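Local structure of CIR protein (Plasmodium chabaudi chabaudi, 6ZYV) at residues Asp159-Leu164 with Pro213-Gly218. The protein is of unknown function but belongs to the PIR family of variant antigens linked to Plasmodium-infected red blood cells, with an ectodomain and a predicted transmembrane helix. The protein carries 5 engineered substitutions. Sequence-based numbering, arbitrary orientation.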
loop_
_atom_site.group_PDB
_atom_site.type_symbol
_atom_site.label_atom_id
_atom_site.label_comp_id
_atom_site.label_asym_id
_atom_site.label_seq_id
_atom_site.Cartn_x
_atom_site.Cartn_y
_atom_site.Cartn_z
ATOM N N ASP A 159 -6.790 7.557 0.556
ATOM C CA ASP A 159 -7.764 7.702 1.644
ATOM C C ASP A 159 -8.907 6.674 1.504
ATOM O O ASP A 159 -9.349 6.118 2.503
ATOM C CB ASP A 159 -8.322 9.125 1.690
ATOM C CG ASP A 159 -7.335 10.105 2.311
ATOM O OD1 ASP A 159 -6.534 9.682 3.179
ATOM O OD2 ASP A 159 -7.352 11.300 1.923
ATOM N N ILE A 160 -9.353 6.395 0.271
ATOM C CA ILE A 160 -10.362 5.365 0.020
ATOM C C ILE A 160 -9.783 3.980 0.392
ATOM O O ILE A 160 -10.454 3.185 1.043
ATOM C CB ILE A 160 -10.831 5.407 -1.452
ATOM C CG1 ILE A 160 -11.368 6.815 -1.823
ATOM C CG2 ILE A 160 -11.861 4.314 -1.730
ATOM C CD1 ILE A 160 -12.564 7.256 -1.014
ATOM N N PHE A 161 -8.531 3.715 0.000
ATOM C CA PHE A 161 -7.846 2.471 0.324
ATOM C C PHE A 161 -7.740 2.284 1.849
ATOM O O PHE A 161 -7.901 1.178 2.367
ATOM C CB PHE A 161 -6.446 2.475 -0.323
ATOM C CG PHE A 161 -5.585 1.306 0.067
ATOM C CD1 PHE A 161 -5.933 0.023 -0.294
ATOM C CD2 PHE A 161 -4.443 1.490 0.816
ATOM C CE1 PHE A 161 -5.141 -1.053 0.060
ATOM C CE2 PHE A 161 -3.648 0.405 1.164
ATOM C CZ PHE A 161 -4.006 -0.858 0.788
ATOM N N LYS A 162 -7.465 3.384 2.559
ATOM C CA LYS A 162 -7.370 3.411 4.014
ATOM C C LYS A 162 -8.719 3.043 4.644
ATOM O O LYS A 162 -8.744 2.273 5.593
ATOM C CB LYS A 162 -6.933 4.804 4.490
ATOM C CG LYS A 162 -5.453 4.904 4.833
ATOM C CD LYS A 162 -5.162 5.955 5.925
ATOM C CE LYS A 162 -5.533 7.374 5.529
ATOM N NZ LYS A 162 -4.948 8.389 6.464
ATOM N N SER A 163 -9.831 3.565 4.099
ATOM C CA SER A 163 -11.184 3.243 4.561
ATOM C C SER A 163 -11.489 1.761 4.355
ATOM O O SER A 163 -12.141 1.146 5.200
ATOM C CB SER A 163 -12.220 4.080 3.829
ATOM O OG SER A 163 -12.145 5.422 4.270
ATOM N N LEU A 164 -11.000 1.182 3.246
ATOM C CA LEU A 164 -11.161 -0.239 2.988
ATOM C C LEU A 164 -10.351 -1.032 4.029
ATOM O O LEU A 164 -10.865 -2.004 4.587
ATOM C CB LEU A 164 -10.682 -0.560 1.567
ATOM C CG LEU A 164 -10.722 -2.020 1.151
ATOM C CD1 LEU A 164 -12.169 -2.579 1.264
ATOM C CD2 LEU A 164 -10.209 -2.158 -0.286
ATOM N N PRO A 213 -8.062 -2.089 -9.569
ATOM C CA PRO A 213 -8.091 -3.434 -8.943
ATOM C C PRO A 213 -7.753 -3.509 -7.451
ATOM O O PRO A 213 -8.219 -4.420 -6.786
ATOM C CB PRO A 213 -7.095 -4.240 -9.776
ATOM C CG PRO A 213 -7.176 -3.597 -11.118
ATOM C CD PRO A 213 -7.283 -2.119 -10.820
ATOM N N ILE A 214 -6.991 -2.565 -6.911
ATOM C CA ILE A 214 -6.690 -2.511 -5.477
ATOM C C ILE A 214 -8.020 -2.424 -4.665
ATOM O O ILE A 214 -8.224 -3.167 -3.695
ATOM C CB ILE A 214 -5.806 -1.256 -5.196
ATOM C CG1 ILE A 214 -4.397 -1.383 -5.808
ATOM C CG2 ILE A 214 -5.757 -0.924 -3.711
ATOM C CD1 ILE A 214 -3.669 -0.027 -5.958
ATOM N N LEU A 215 -8.930 -1.534 -5.109
ATOM C CA LEU A 215 -10.204 -1.357 -4.440
ATOM C C LEU A 215 -11.237 -2.368 -4.894
ATOM O O LEU A 215 -11.988 -2.840 -4.044
ATOM C CB LEU A 215 -10.743 0.061 -4.692
ATOM C CG LEU A 215 -9.838 1.217 -4.309
ATOM C CD1 LEU A 215 -10.504 2.555 -4.651
ATOM C CD2 LEU A 215 -9.460 1.157 -2.837
ATOM N N SER A 216 -11.334 -2.663 -6.209
ATOM C CA SER A 216 -12.365 -3.593 -6.662
ATOM C C SER A 216 -12.118 -5.010 -6.171
ATOM O O SER A 216 -13.075 -5.637 -5.728
ATOM C CB SER A 216 -12.607 -3.531 -8.163
ATOM O OG SER A 216 -11.449 -3.898 -8.875
ATOM N N ASN A 217 -10.863 -5.502 -6.188
ATOM C CA ASN A 217 -10.584 -6.836 -5.660
ATOM C C ASN A 217 -10.665 -6.809 -4.129
ATOM O O ASN A 217 -11.242 -7.724 -3.539
ATOM C CB ASN A 217 -9.228 -7.367 -6.115
ATOM C CG ASN A 217 -9.130 -7.563 -7.608
ATOM O OD1 ASN A 217 -10.098 -7.884 -8.284
ATOM N ND2 ASN A 217 -7.945 -7.375 -8.155
ATOM N N GLY A 218 -10.142 -5.747 -3.514
ATOM C CA GLY A 218 -10.170 -5.598 -2.064
ATOM C C GLY A 218 -11.559 -5.562 -1.454
ATOM O O GLY A 218 -11.807 -6.221 -0.444
#
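L215 reaches across to helix 154-174 with both methyl groups. Its CG stands anti to the carbonyl carbon (chi1 -56°), and the side chain ends closer to the partner helix than its first bond suggests. CD1 meets I160 CG2 at 3.7 Å, the two side chains crossing at about a right angle. CD2 presses on the backbone of F161, 3.8 Å from its CA, and also lies at the edge of the F161 ring, near the ring plane. I160 touches through its CG2 branch, while the end of its longer branch leads away.

I214 approaches the same ring by another route. Its CG2 lies 3.6 Å from F161 CD1 and almost as near CE1, coming in obliquely. L164 extends toward helix 213-226 with CG anti to the backbone N (chi1 177°). Its CD2 rests 3.8 Å from G218 C and close to G218 CA. With no side chain at G218, the leucine methyl lies directly against the backbone. The G218 carbonyl oxygen takes a hydrogen bond from the hydroxyl of Y168, one turn beyond L164 on helix 154-174.

The contact itself is apolar and mostly buried. F188 of helix 181-198 packs on I160 and L164, and helix 8-20 touches F161 and L164. The two segments run nearly parallel, crossing at 21° with axes 10.4 Å apart at closest approach. Such side-by-side packing of aliphatic and aromatic side chains is characteristic of a helical bundle, here the all-helical core of a PIR ectodomain.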